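Local coordinates for enoyl-CoA hydratase/isomerase (PDB 3QXZ), which probably hydrates or isomerises the double bond of enoyl-CoA thioesters, as members of the crotonase-like enoyl-CoA hydratase/isomerase family do, at residues 7-12 and 18-23; 56-61 and 188-193; 100-105 and 195-200. One frame throughout, in Å; residues are numbered along the deposited sequence.

Interaction 1 of 3, residues 7-12 and 18-23; sequences TELHEE and AVLTLH
The imidazole rings of His-10 and His-23 form an offset stack, their planes 24° apart and their centroids separated by 4.3 Å. CE1 of His-10 sits over one face of the His-23 ring, 3.3 Å from CG of His-23. In return, CB of His-23 lies over one face of the His-10 ring as a CH-pi contact. The edge of the His-10 ring is used as well: NE2 of His-10 donates in the ring plane to OE1 of Glu-8, at 2.9 Å, which helps to fix the rotation of the ring. CG of His-10 stands beside its own backbone N (chi1 -64°), and this leans the ring back toward Glu-8 and His-23. On the reverse face of the strands, CD1 of Leu-9 touches CD2 of Leu-22 at 3.8 Å, and the extended Glu-11 lies alongside CD2 of Leu-20. The carboxylate of Glu-11 forms a salt bridge with Arg-45 of helix 33-48, which covers this face. Between the backbones, the hydrogen-bonded pairs Glu-8/His-23, His-10/Thr-21 and Glu-12/Val-19 give two bonds each. The two strands form an antiparallel beta hairpin; its second strand is also bonded to strand 54-59, and its first is the outermost on that side of the mixed sheet within this chain, at the edge of the crotonase fold.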
ATOM      1  N   THR A   7      28.689  -5.519 -18.827  1.00 22.79           N
ATOM      2  CA  THR A   7      27.462  -6.289 -18.817  1.00 21.10           C
ATOM      3  C   THR A   7      26.706  -5.868 -20.050  1.00 20.41           C
ATOM      4  O   THR A   7      26.430  -4.683 -20.247  1.00 21.67           O
ATOM      5  CB  THR A   7      26.626  -6.022 -17.561  1.00 19.94           C
ATOM      6  OG1 THR A   7      27.382  -6.411 -16.409  1.00 20.25           O
ATOM      7  CG2 THR A   7      25.308  -6.819 -17.588  1.00 19.11           C
ATOM      8  N   GLU A   8      26.384  -6.845 -20.883  1.00 20.08           N
ATOM      9  CA  GLU A   8      25.701  -6.572 -22.142  1.00 19.89           C
ATOM     10  C   GLU A   8      24.197  -6.687 -21.969  1.00 18.81           C
ATOM     11  O   GLU A   8      23.734  -7.314 -21.025  1.00 18.37           O
ATOM     12  CB  GLU A   8      26.148  -7.565 -23.211  1.00 20.85           C
ATOM     13  CG  GLU A   8      27.635  -7.537 -23.525  1.00 23.55           C
ATOM     14  CD  GLU A   8      28.020  -8.595 -24.532  1.00 28.02           C
ATOM     15  OE1 GLU A   8      27.260  -9.576 -24.712  1.00 29.25           O
ATOM     16  OE2 GLU A   8      29.099  -8.450 -25.148  1.00 31.80           O
ATOM     17  N   LEU A   9      23.453  -6.072 -22.879  1.00 18.10           N
ATOM     18  CA  LEU A   9      22.007  -6.243 -22.953  1.00 17.58           C
ATOM     19  C   LEU A   9      21.670  -7.065 -24.186  1.00 17.58           C
ATOM     20  O   LEU A   9      21.968  -6.649 -25.318  1.00 18.93           O
ATOM     21  CB  LEU A   9      21.310  -4.883 -23.026  1.00 17.07           C
ATOM     22  CG  LEU A   9      19.786  -4.871 -22.963  1.00 16.72           C
ATOM     23  CD1 LEU A   9      19.304  -5.404 -21.621  1.00 17.16           C
ATOM     24  CD2 LEU A   9      19.271  -3.473 -23.200  1.00 16.62           C
ATOM     25  N   HIS A  10      21.065  -8.230 -23.973  1.00 16.98           N
ATOM     26  CA  HIS A  10      20.614  -9.070 -25.084  1.00 17.55           C
ATOM     27  C   HIS A  10      19.114  -8.891 -25.289  1.00 17.53           C
ATOM     28  O   HIS A  10      18.377  -8.591 -24.344  1.00 17.14           O
ATOM     29  CB  HIS A  10      20.962 -10.541 -24.838  1.00 17.67           C
ATOM     30  CG  HIS A  10      22.438 -10.815 -24.781  1.00 20.42           C
ATOM     31  ND1 HIS A  10      22.948 -12.047 -24.433  1.00 22.96           N
ATOM     32  CD2 HIS A  10      23.510 -10.019 -25.022  1.00 21.97           C
ATOM     33  CE1 HIS A  10      24.269 -12.002 -24.474  1.00 22.48           C
ATOM     34  NE2 HIS A  10      24.638 -10.781 -24.820  1.00 23.27           N
ATOM     35  N   GLU A  11      18.664  -9.068 -26.523  1.00 17.27           N
ATOM     36  CA  GLU A  11      17.270  -8.876 -26.892  1.00 18.07           C
ATOM     37  C   GLU A  11      16.805  -9.934 -27.884  1.00 19.14           C
ATOM     38  O   GLU A  11      17.505 -10.243 -28.864  1.00 20.55           O
ATOM     39  CB  GLU A  11      17.064  -7.478 -27.477  1.00 17.80           C
ATOM     40  CG  GLU A  11      15.620  -7.184 -27.876  1.00 20.44           C
ATOM     41  CD  GLU A  11      15.467  -5.817 -28.483  1.00 21.79           C
ATOM     42  OE1 GLU A  11      15.938  -4.834 -27.877  1.00 24.70           O
ATOM     43  OE2 GLU A  11      14.894  -5.726 -29.587  1.00 24.33           O
ATOM     44  N   GLU A  12      15.632 -10.492 -27.622  1.00 18.85           N
ATOM     45  CA  GLU A  12      14.990 -11.442 -28.537  1.00 19.91           C
ATOM     46  C   GLU A  12      13.501 -11.169 -28.551  1.00 19.50           C
ATOM     47  O   GLU A  12      12.890 -11.084 -27.482  1.00 18.99           O
ATOM     48  CB  GLU A  12      15.250 -12.878 -28.076  1.00 21.08           C
ATOM     49  CG  GLU A  12      14.716 -13.958 -29.019  1.00 25.53           C
ATOM     50  CD  GLU A  12      14.876 -15.356 -28.433  1.00 31.85           C
ATOM     51  OE1 GLU A  12      15.971 -15.664 -27.907  1.00 33.98           O
ATOM     52  OE2 GLU A  12      13.905 -16.138 -28.492  1.00 34.60           O
ATOM     53  N   ALA A  18       8.978  -9.537 -26.133  1.00 12.96           N
ATOM     54  CA  ALA A  18      10.390  -9.181 -26.167  1.00 13.54           C
ATOM     55  C   ALA A  18      11.046  -9.571 -24.855  1.00 13.57           C
ATOM     56  O   ALA A  18      10.545  -9.217 -23.782  1.00 13.81           O
ATOM     57  CB  ALA A  18      10.577  -7.678 -26.425  1.00 13.44           C
ATOM     58  N   VAL A  19      12.151 -10.300 -24.928  1.00 13.80           N
ATOM     59  CA  VAL A  19      12.916 -10.656 -23.742  1.00 13.82           C
ATOM     60  C   VAL A  19      14.235  -9.901 -23.777  1.00 13.71           C
ATOM     61  O   VAL A  19      15.018 -10.021 -24.740  1.00 14.82           O
ATOM     62  CB  VAL A  19      13.172 -12.196 -23.637  1.00 13.72           C
ATOM     63  CG1 VAL A  19      13.954 -12.515 -22.366  1.00 15.31           C
ATOM     64  CG2 VAL A  19      11.855 -12.957 -23.645  1.00 15.36           C
ATOM     65  N   LEU A  20      14.467  -9.095 -22.739  1.00 12.79           N
ATOM     66  CA  LEU A  20      15.726  -8.416 -22.495  1.00 13.11           C
ATOM     67  C   LEU A  20      16.491  -9.140 -21.409  1.00 13.41           C
ATOM     68  O   LEU A  20      15.944  -9.380 -20.312  1.00 13.75           O
ATOM     69  CB  LEU A  20      15.477  -6.975 -22.068  1.00 12.66           C
ATOM     70  CG  LEU A  20      14.839  -6.056 -23.107  1.00 12.75           C
ATOM     71  CD1 LEU A  20      14.503  -4.740 -22.472  1.00 13.51           C
ATOM     72  CD2 LEU A  20      15.800  -5.841 -24.297  1.00 13.92           C
ATOM     73  N   THR A  21      17.755  -9.484 -21.694  1.00 13.67           N
ATOM     74  CA  THR A  21      18.581 -10.200 -20.736  1.00 13.84           C
ATOM     75  C   THR A  21      19.809  -9.389 -20.361  1.00 14.48           C
ATOM     76  O   THR A  21      20.564  -8.951 -21.243  1.00 14.91           O
ATOM     77  CB  THR A  21      19.023 -11.574 -21.299  1.00 14.41           C
ATOM     78  OG1 THR A  21      17.865 -12.317 -21.693  1.00 15.08           O
ATOM     79  CG2 THR A  21      19.781 -12.363 -20.233  1.00 15.88           C
ATOM     80  N   LEU A  22      19.996  -9.196 -19.057  1.00 14.01           N
ATOM     81  CA  LEU A  22      21.182  -8.537 -18.511  1.00 14.61           C
ATOM     82  C   LEU A  22      22.260  -9.608 -18.448  1.00 15.53           C
ATOM     83  O   LEU A  22      22.137 -10.572 -17.704  1.00 14.97           O
ATOM     84  CB  LEU A  22      20.893  -7.962 -17.117  1.00 14.20           C
ATOM     85  CG  LEU A  22      19.663  -7.057 -17.001  1.00 14.01           C
ATOM     86  CD1 LEU A  22      19.413  -6.707 -15.537  1.00 14.99           C
ATOM     87  CD2 LEU A  22      19.800  -5.801 -17.828  1.00 15.51           C
ATOM     88  N   HIS A  23      23.307  -9.436 -19.250  1.00 16.49           N
ATOM     89  CA  HIS A  23      24.284 -10.505 -19.477  1.00 18.89           C
ATOM     90  C   HIS A  23      25.707 -10.084 -19.121  1.00 19.31           C
ATOM     91  O   HIS A  23      26.403  -9.459 -19.926  1.00 19.30           O
ATOM     92  CB  HIS A  23      24.203 -10.983 -20.932  1.00 19.32           C
ATOM     93  CG  HIS A  23      25.160 -12.088 -21.263  1.00 22.57           C
ATOM     94  ND1 HIS A  23      24.818 -13.420 -21.163  1.00 25.28           N
ATOM     95  CD2 HIS A  23      26.440 -12.059 -21.705  1.00 25.02           C
ATOM     96  CE1 HIS A  23      25.851 -14.164 -21.519  1.00 24.85           C
ATOM     97  NE2 HIS A  23      26.847 -13.364 -21.854  1.00 25.63           N
TER

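Interaction 2 of 3, residues 56-61 and 188-193; sequences VLTGAP and KVLGAA
Val-56 and Thr-58 meet Leu-190 and Ala-193 in the alpha/beta layer packing of the crotonase fold, where helix 186-203 packs against one face of the central sheet, along its strands. Strand 56-59 and helix segment 188-193 run almost antiparallel, at 171°, with their axes 9.8 Å apart. The strand alternates in the usual way: Val-56 and Thr-58 turn their side chains to this helix, while Leu-57 between them faces Leu-39 and Tyr-43 of helix 33-48 on the other side of the sheet.

Leu-190 and Val-56 carry the contact between them. CG of Leu-190 is anti to the backbone N (chi1 -179°), which swings the isobutyl group off the flank of the helix and over the strand. There CD1 of Leu-190 reaches CG1 of Val-56 at 3.9 Å, the two side chains crossing at a slant. The same leucine methyl meets Thr-58, whose side chain runs roughly perpendicular to that of Leu-190. One helical turn on, Ala-193 points its short side chain at the strand, and its CB touches CG1 of Val-56 at 4.1 Å. This one valine methyl therefore lies against both helix residues, and the interface is purely one of van der Waals packing. Neighbouring strands widen it: Ala-193 also packs on Ala-104, and Val-189 on Ile-124 and Ala-126.

Thr-58 brings a polar atom into this buried, largely apolar layer. Its OG1 is hydrogen-bonded to the carbonyl O of Ala-104 on the adjacent strand, with a weaker bond to OD1 of Asn-106. CD1 of Leu-190 rests against the whole head of the threonine, at 4.1 Å from each of CB, OG1 and CG2 of Thr-58.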
ATOM      1  N   VAL A  56       9.714  -8.703 -21.213  1.00 10.44           N
ATOM      2  CA  VAL A  56      10.201  -9.453 -20.044  1.00 10.92           C
ATOM      3  C   VAL A  56      11.662  -9.110 -19.830  1.00 11.39           C
ATOM      4  O   VAL A  56      12.456  -9.236 -20.762  1.00 12.19           O
ATOM      5  CB  VAL A  56      10.012 -10.980 -20.230  1.00 11.02           C
ATOM      6  CG1 VAL A  56      10.602 -11.770 -19.048  1.00 12.17           C
ATOM      7  CG2 VAL A  56       8.528 -11.310 -20.398  1.00 11.11           C
ATOM      8  N   LEU A  57      12.003  -8.655 -18.624  1.00 10.28           N
ATOM      9  CA  LEU A  57      13.378  -8.361 -18.224  1.00 10.77           C
ATOM     10  C   LEU A  57      13.914  -9.465 -17.317  1.00 11.12           C
ATOM     11  O   LEU A  57      13.271  -9.842 -16.325  1.00 10.51           O
ATOM     12  CB  LEU A  57      13.431  -7.009 -17.505  1.00 10.71           C
ATOM     13  CG  LEU A  57      14.822  -6.545 -17.056  1.00 10.33           C
ATOM     14  CD1 LEU A  57      15.786  -6.328 -18.221  1.00 12.32           C
ATOM     15  CD2 LEU A  57      14.645  -5.256 -16.243  1.00 12.05           C
ATOM     16  N   THR A  58      15.094  -9.996 -17.652  1.00 10.91           N
ATOM     17  CA  THR A  58      15.666 -11.111 -16.903  1.00 11.43           C
ATOM     18  C   THR A  58      17.193 -11.028 -16.909  1.00 11.93           C
ATOM     19  O   THR A  58      17.749 -10.173 -17.598  1.00 11.97           O
ATOM     20  CB  THR A  58      15.126 -12.456 -17.446  1.00 11.81           C
ATOM     21  OG1 THR A  58      15.238 -13.463 -16.444  1.00 11.87           O
ATOM     22  CG2 THR A  58      15.820 -12.881 -18.742  1.00 12.94           C
ATOM     23  N   GLY A  59      17.850 -11.868 -16.109  1.00 12.26           N
ATOM     24  CA  GLY A  59      19.321 -11.906 -16.078  1.00 12.94           C
ATOM     25  C   GLY A  59      19.901 -13.239 -16.502  1.00 14.07           C
ATOM     26  O   GLY A  59      19.269 -14.285 -16.371  1.00 14.11           O
ATOM     27  N   ALA A  60      21.135 -13.201 -17.000  1.00 15.15           N
ATOM     28  CA  ALA A  60      21.856 -14.445 -17.294  1.00 16.76           C
ATOM     29  C   ALA A  60      22.070 -15.198 -15.980  1.00 17.29           C
ATOM     30  O   ALA A  60      22.617 -14.637 -15.040  1.00 17.48           O
ATOM     31  CB  ALA A  60      23.194 -14.137 -17.952  1.00 17.90           C
ATOM     32  N   PRO A  61      21.642 -16.477 -15.905  1.00 18.36           N
ATOM     33  CA  PRO A  61      21.802 -17.213 -14.648  1.00 19.37           C
ATOM     34  C   PRO A  61      23.262 -17.233 -14.173  1.00 20.06           C
ATOM     35  O   PRO A  61      24.173 -17.254 -15.007  1.00 21.08           O
ATOM     36  CB  PRO A  61      21.307 -18.622 -15.007  1.00 20.00           C
ATOM     37  CG  PRO A  61      20.290 -18.385 -16.048  1.00 20.94           C
ATOM     38  CD  PRO A  61      20.841 -17.237 -16.884  1.00 19.32           C
ATOM     39  N   LYS A 188      12.436 -22.015 -12.663  1.00 16.66           N
ATOM     40  CA  LYS A 188      11.042 -21.933 -13.089  1.00 16.19           C
ATOM     41  C   LYS A 188      10.601 -20.473 -13.330  1.00 14.78           C
ATOM     42  O   LYS A 188       9.561 -20.224 -13.932  1.00 14.98           O
ATOM     43  CB  LYS A 188      10.128 -22.571 -12.031  1.00 16.48           C
ATOM     44  CG  LYS A 188      10.351 -24.089 -11.798  1.00 19.48           C
ATOM     45  CD  LYS A 188       9.974 -24.900 -13.036  1.00 25.73           C
ATOM     46  CE  LYS A 188      10.248 -26.393 -12.854  1.00 28.96           C
ATOM     47  NZ  LYS A 188       9.981 -27.132 -14.125  1.00 31.36           N
ATOM     48  N   VAL A 189      11.407 -19.516 -12.890  1.00 13.53           N
ATOM     49  CA  VAL A 189      10.991 -18.095 -12.913  1.00 12.05           C
ATOM     50  C   VAL A 189      10.760 -17.543 -14.326  1.00 12.12           C
ATOM     51  O   VAL A 189       9.688 -16.967 -14.603  1.00 12.26           O
ATOM     52  CB  VAL A 189      12.023 -17.222 -12.164  1.00 11.23           C
ATOM     53  CG1 VAL A 189      11.746 -15.731 -12.388  1.00 11.12           C
ATOM     54  CG2 VAL A 189      11.996 -17.527 -10.654  1.00 12.62           C
ATOM     55  N   LEU A 190      11.731 -17.716 -15.221  1.00 13.14           N
ATOM     56  CA  LEU A 190      11.598 -17.170 -16.560  1.00 13.10           C
ATOM     57  C   LEU A 190      10.431 -17.801 -17.312  1.00 13.33           C
ATOM     58  O   LEU A 190       9.660 -17.103 -17.966  1.00 13.04           O
ATOM     59  CB  LEU A 190      12.909 -17.298 -17.350  1.00 13.43           C
ATOM     60  CG  LEU A 190      12.898 -16.729 -18.779  1.00 14.54           C
ATOM     61  CD1 LEU A 190      12.440 -15.251 -18.862  1.00 14.35           C
ATOM     62  CD2 LEU A 190      14.291 -16.925 -19.422  1.00 14.62           C
ATOM     63  N   GLY A 191      10.284 -19.125 -17.215  1.00 13.94           N
ATOM     64  CA  GLY A 191       9.174 -19.813 -17.865  1.00 14.01           C
ATOM     65  C   GLY A 191       7.822 -19.309 -17.388  1.00 13.25           C
ATOM     66  O   GLY A 191       6.897 -19.162 -18.186  1.00 13.76           O
ATOM     67  N   ALA A 192       7.692 -19.042 -16.086  1.00 12.77           N
ATOM     68  CA  ALA A 192       6.432 -18.507 -15.570  1.00 12.77           C
ATOM     69  C   ALA A 192       6.170 -17.102 -16.117  1.00 11.66           C
ATOM     70  O   ALA A 192       5.045 -16.771 -16.491  1.00 11.80           O
ATOM     71  CB  ALA A 192       6.423 -18.492 -14.040  1.00 12.83           C
ATOM     72  N   ALA A 193       7.210 -16.277 -16.175  1.00 11.80           N
ATOM     73  CA  ALA A 193       7.075 -14.931 -16.722  1.00 11.58           C
ATOM     74  C   ALA A 193       6.653 -14.974 -18.203  1.00 11.65           C
ATOM     75  O   ALA A 193       5.783 -14.207 -18.643  1.00 11.19           O
ATOM     76  CB  ALA A 193       8.371 -14.152 -16.538  1.00 12.18           C
TER

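Interaction 3 of 3, residues 100-105 and 195-200; sequences PVIAAV and RMAHDI
Ile-102 reaches from central strand 101-105 of the crotonase-fold sheet to Met-196, Ala-197 and Ile-200 of helix 186-203, whose segment 195-200 runs nearly antiparallel to the strand, at 166°. CB of Ile-102 points toward the helix. From there the side chain divides: the CG2 branch turns to Ala-193, a turn earlier in the helix, whereas CG1 continues toward segment 195-200. CG1 is anti to the carbonyl carbon, and the chain is extended beyond it (chi2 169°), so CD1 is driven out against the helix surface. This terminal methyl makes all the close contacts with the segment. On one side CD1 of Ile-102 meets SD of Met-196 at 3.9 Å, and it lies against CB and CG of the same residue. It also nestles on the backbone, 3.9 Å from N of Ala-197. Met-196 and Ile-200 pack in addition on Thr-165 of the second subunit, and Asp-199 forms a salt bridge with Arg-137 of that subunit, placing this part of the helix between the sheet and a subunit interface. Farther along the helix, CD1 of Ile-102 faces CD1 of Ile-200, methyl to methyl, at 4.4 Å.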
ATOM      1  N   PRO A 100       3.259  -3.441 -21.128  1.00  8.06           N
ATOM      2  CA  PRO A 100       3.517  -4.128 -19.861  1.00  8.38           C
ATOM      3  C   PRO A 100       4.934  -4.684 -19.783  1.00  8.18           C
ATOM      4  O   PRO A 100       5.484  -5.165 -20.799  1.00  8.83           O
ATOM      5  CB  PRO A 100       2.497  -5.272 -19.873  1.00  8.73           C
ATOM      6  CG  PRO A 100       1.340  -4.715 -20.661  1.00  9.40           C
ATOM      7  CD  PRO A 100       2.027  -3.942 -21.773  1.00  8.36           C
ATOM      8  N   VAL A 101       5.510  -4.601 -18.580  1.00  7.48           N
ATOM      9  CA  VAL A 101       6.867  -5.081 -18.324  1.00  8.13           C
ATOM     10  C   VAL A 101       6.818  -6.031 -17.137  1.00  7.80           C
ATOM     11  O   VAL A 101       6.337  -5.653 -16.054  1.00  8.12           O
ATOM     12  CB  VAL A 101       7.827  -3.901 -18.028  1.00  7.59           C
ATOM     13  CG1 VAL A 101       9.206  -4.427 -17.626  1.00  9.13           C
ATOM     14  CG2 VAL A 101       7.968  -3.002 -19.270  1.00  9.80           C
ATOM     15  N   ILE A 102       7.309  -7.252 -17.337  1.00  7.95           N
ATOM     16  CA  ILE A 102       7.429  -8.245 -16.289  1.00  8.74           C
ATOM     17  C   ILE A 102       8.908  -8.498 -16.010  1.00  8.83           C
ATOM     18  O   ILE A 102       9.677  -8.763 -16.940  1.00 10.17           O
ATOM     19  CB  ILE A 102       6.787  -9.582 -16.728  1.00  9.48           C
ATOM     20  CG1 ILE A 102       5.301  -9.399 -17.073  1.00  9.82           C
ATOM     21  CG2 ILE A 102       6.983 -10.670 -15.638  1.00 10.54           C
ATOM     22  CD1 ILE A 102       4.664 -10.629 -17.784  1.00 10.35           C
ATOM     23  N   ALA A 103       9.316  -8.382 -14.746  1.00  9.00           N
ATOM     24  CA  ALA A 103      10.684  -8.708 -14.337  1.00  8.87           C
ATOM     25  C   ALA A 103      10.724 -10.140 -13.845  1.00  8.82           C
ATOM     26  O   ALA A 103      10.090 -10.496 -12.815  1.00  9.47           O
ATOM     27  CB  ALA A 103      11.180  -7.726 -13.280  1.00  8.92           C
ATOM     28  N   ALA A 104      11.418 -10.970 -14.619  1.00  9.41           N
ATOM     29  CA  ALA A 104      11.674 -12.362 -14.259  1.00  9.89           C
ATOM     30  C   ALA A 104      12.988 -12.372 -13.489  1.00  9.81           C
ATOM     31  O   ALA A 104      14.081 -12.477 -14.070  1.00 10.46           O
ATOM     32  CB  ALA A 104      11.741 -13.236 -15.531  1.00 11.58           C
ATOM     33  N   VAL A 105      12.861 -12.160 -12.177  1.00  9.92           N
ATOM     34  CA  VAL A 105      14.013 -11.988 -11.292  1.00 10.30           C
ATOM     35  C   VAL A 105      14.501 -13.382 -10.897  1.00 10.95           C
ATOM     36  O   VAL A 105      14.096 -13.965  -9.889  1.00 10.16           O
ATOM     37  CB  VAL A 105      13.676 -11.088 -10.084  1.00  9.24           C
ATOM     38  CG1 VAL A 105      14.904 -10.834  -9.262  1.00  9.85           C
ATOM     39  CG2 VAL A 105      13.094  -9.740 -10.566  1.00 10.10           C
ATOM     40  N   ARG A 195       5.013 -17.479 -19.746  1.00 12.32           N
ATOM     41  CA  ARG A 195       3.619 -17.928 -19.859  1.00 13.12           C
ATOM     42  C   ARG A 195       2.663 -16.759 -19.615  1.00 12.64           C
ATOM     43  O   ARG A 195       1.654 -16.600 -20.325  1.00 12.66           O
ATOM     44  CB  ARG A 195       3.320 -19.088 -18.899  1.00 14.06           C
ATOM     45  CG  ARG A 195       3.873 -20.446 -19.398  1.00 17.61           C
ATOM     46  CD  ARG A 195       3.382 -21.642 -18.565  1.00 22.46           C
ATOM     47  NE  ARG A 195       3.743 -21.543 -17.147  1.00 24.15           N
ATOM     48  CZ  ARG A 195       4.930 -21.873 -16.636  1.00 24.86           C
ATOM     49  NH1 ARG A 195       5.896 -22.345 -17.418  1.00 26.21           N
ATOM     50  NH2 ARG A 195       5.145 -21.734 -15.335  1.00 24.61           N
ATOM     51  N   MET A 196       2.980 -15.932 -18.613  1.00 11.99           N
ATOM     52  CA  MET A 196       2.161 -14.765 -18.324  1.00 11.35           C
ATOM     53  C   MET A 196       2.204 -13.764 -19.480  1.00 10.22           C
ATOM     54  O   MET A 196       1.169 -13.224 -19.872  1.00 10.71           O
ATOM     55  CB  MET A 196       2.639 -14.128 -17.022  1.00 11.12           C
ATOM     56  CG  MET A 196       1.778 -12.949 -16.569  1.00 10.49           C
ATOM     57  SD  MET A 196       2.384 -12.179 -15.066  1.00 14.19           S
ATOM     58  CE  MET A 196       1.931 -13.397 -13.846  1.00 16.01           C
ATOM     59  N   ALA A 197       3.397 -13.533 -20.024  1.00  9.98           N
ATOM     60  CA  ALA A 197       3.561 -12.617 -21.144  1.00 10.50           C
ATOM     61  C   ALA A 197       2.802 -13.070 -22.380  1.00 11.57           C
ATOM     62  O   ALA A 197       2.144 -12.254 -23.028  1.00 11.85           O
ATOM     63  CB  ALA A 197       5.051 -12.424 -21.474  1.00 10.55           C
ATOM     64  N   HIS A 198       2.898 -14.357 -22.706  1.00 11.20           N
ATOM     65  CA  HIS A 198       2.193 -14.853 -23.886  1.00 11.86           C
ATOM     66  C   HIS A 198       0.677 -14.840 -23.718  1.00 11.33           C
ATOM     67  O   HIS A 198      -0.047 -14.602 -24.693  1.00 12.86           O
ATOM     68  CB  HIS A 198       2.741 -16.220 -24.309  1.00 12.77           C
ATOM     69  CG  HIS A 198       4.063 -16.121 -25.008  1.00 14.64           C
ATOM     70  ND1 HIS A 198       4.201 -15.562 -26.262  1.00 18.00           N
ATOM     71  CD2 HIS A 198       5.313 -16.450 -24.602  1.00 17.34           C
ATOM     72  CE1 HIS A 198       5.474 -15.586 -26.614  1.00 18.76           C
ATOM     73  NE2 HIS A 198       6.170 -16.111 -25.621  1.00 19.52           N
ATOM     74  N   ASP A 199       0.196 -15.033 -22.486  1.00 10.84           N
ATOM     75  CA  ASP A 199      -1.228 -14.882 -22.224  1.00 11.20           C
ATOM     76  C   ASP A 199      -1.710 -13.439 -22.438  1.00 10.92           C
ATOM     77  O   ASP A 199      -2.786 -13.235 -22.985  1.00 10.92           O
ATOM     78  CB  ASP A 199      -1.576 -15.362 -20.816  1.00 12.04           C
ATOM     79  CG  ASP A 199      -3.028 -15.158 -20.488  1.00 12.72           C
ATOM     80  OD1 ASP A 199      -3.911 -15.809 -21.105  1.00 12.36           O
ATOM     81  OD2 ASP A 199      -3.299 -14.289 -19.637  1.00 13.19           O
ATOM     82  N   ILE A 200      -0.915 -12.449 -22.019  1.00 10.18           N
ATOM     83  CA  ILE A 200      -1.262 -11.065 -22.316  1.00 10.21           C
ATOM     84  C   ILE A 200      -1.256 -10.830 -23.834  1.00 10.50           C
ATOM     85  O   ILE A 200      -2.205 -10.257 -24.392  1.00 10.48           O
ATOM     86  CB  ILE A 200      -0.295 -10.051 -21.615  1.00 10.20           C
ATOM     87  CG1 ILE A 200      -0.479 -10.106 -20.101  1.00  9.74           C
ATOM     88  CG2 ILE A 200      -0.542  -8.627 -22.091  1.00 10.49           C
ATOM     89  CD1 ILE A 200       0.668  -9.478 -19.321  1.00 11.83           C
TER

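Overall arrangement
The three contacts share one sheet and step across it. Interactions 1 and 2 join at the backbone, Ala-18 O lying 2.7 Å from Val-56 N; interactions 2 and 3 do so through Leu-57 O and Ala-104 N, 2.8 Å apart. Interactions 2 and 3 also use successive turns of helix 186-203, with centres about 9 Å apart, whereas interactions 1 and 3 do not touch. The potassium ion held by Leu-46, Asp-47, Asp-49, Val-52 and Thr-99 lies about 8 Å from the Ala-18 side chain and about 10 Å from that of Ile-200. In crotonase relatives, one oxyanion-hole N-H comes from the loop after the strand equivalent to 54-59.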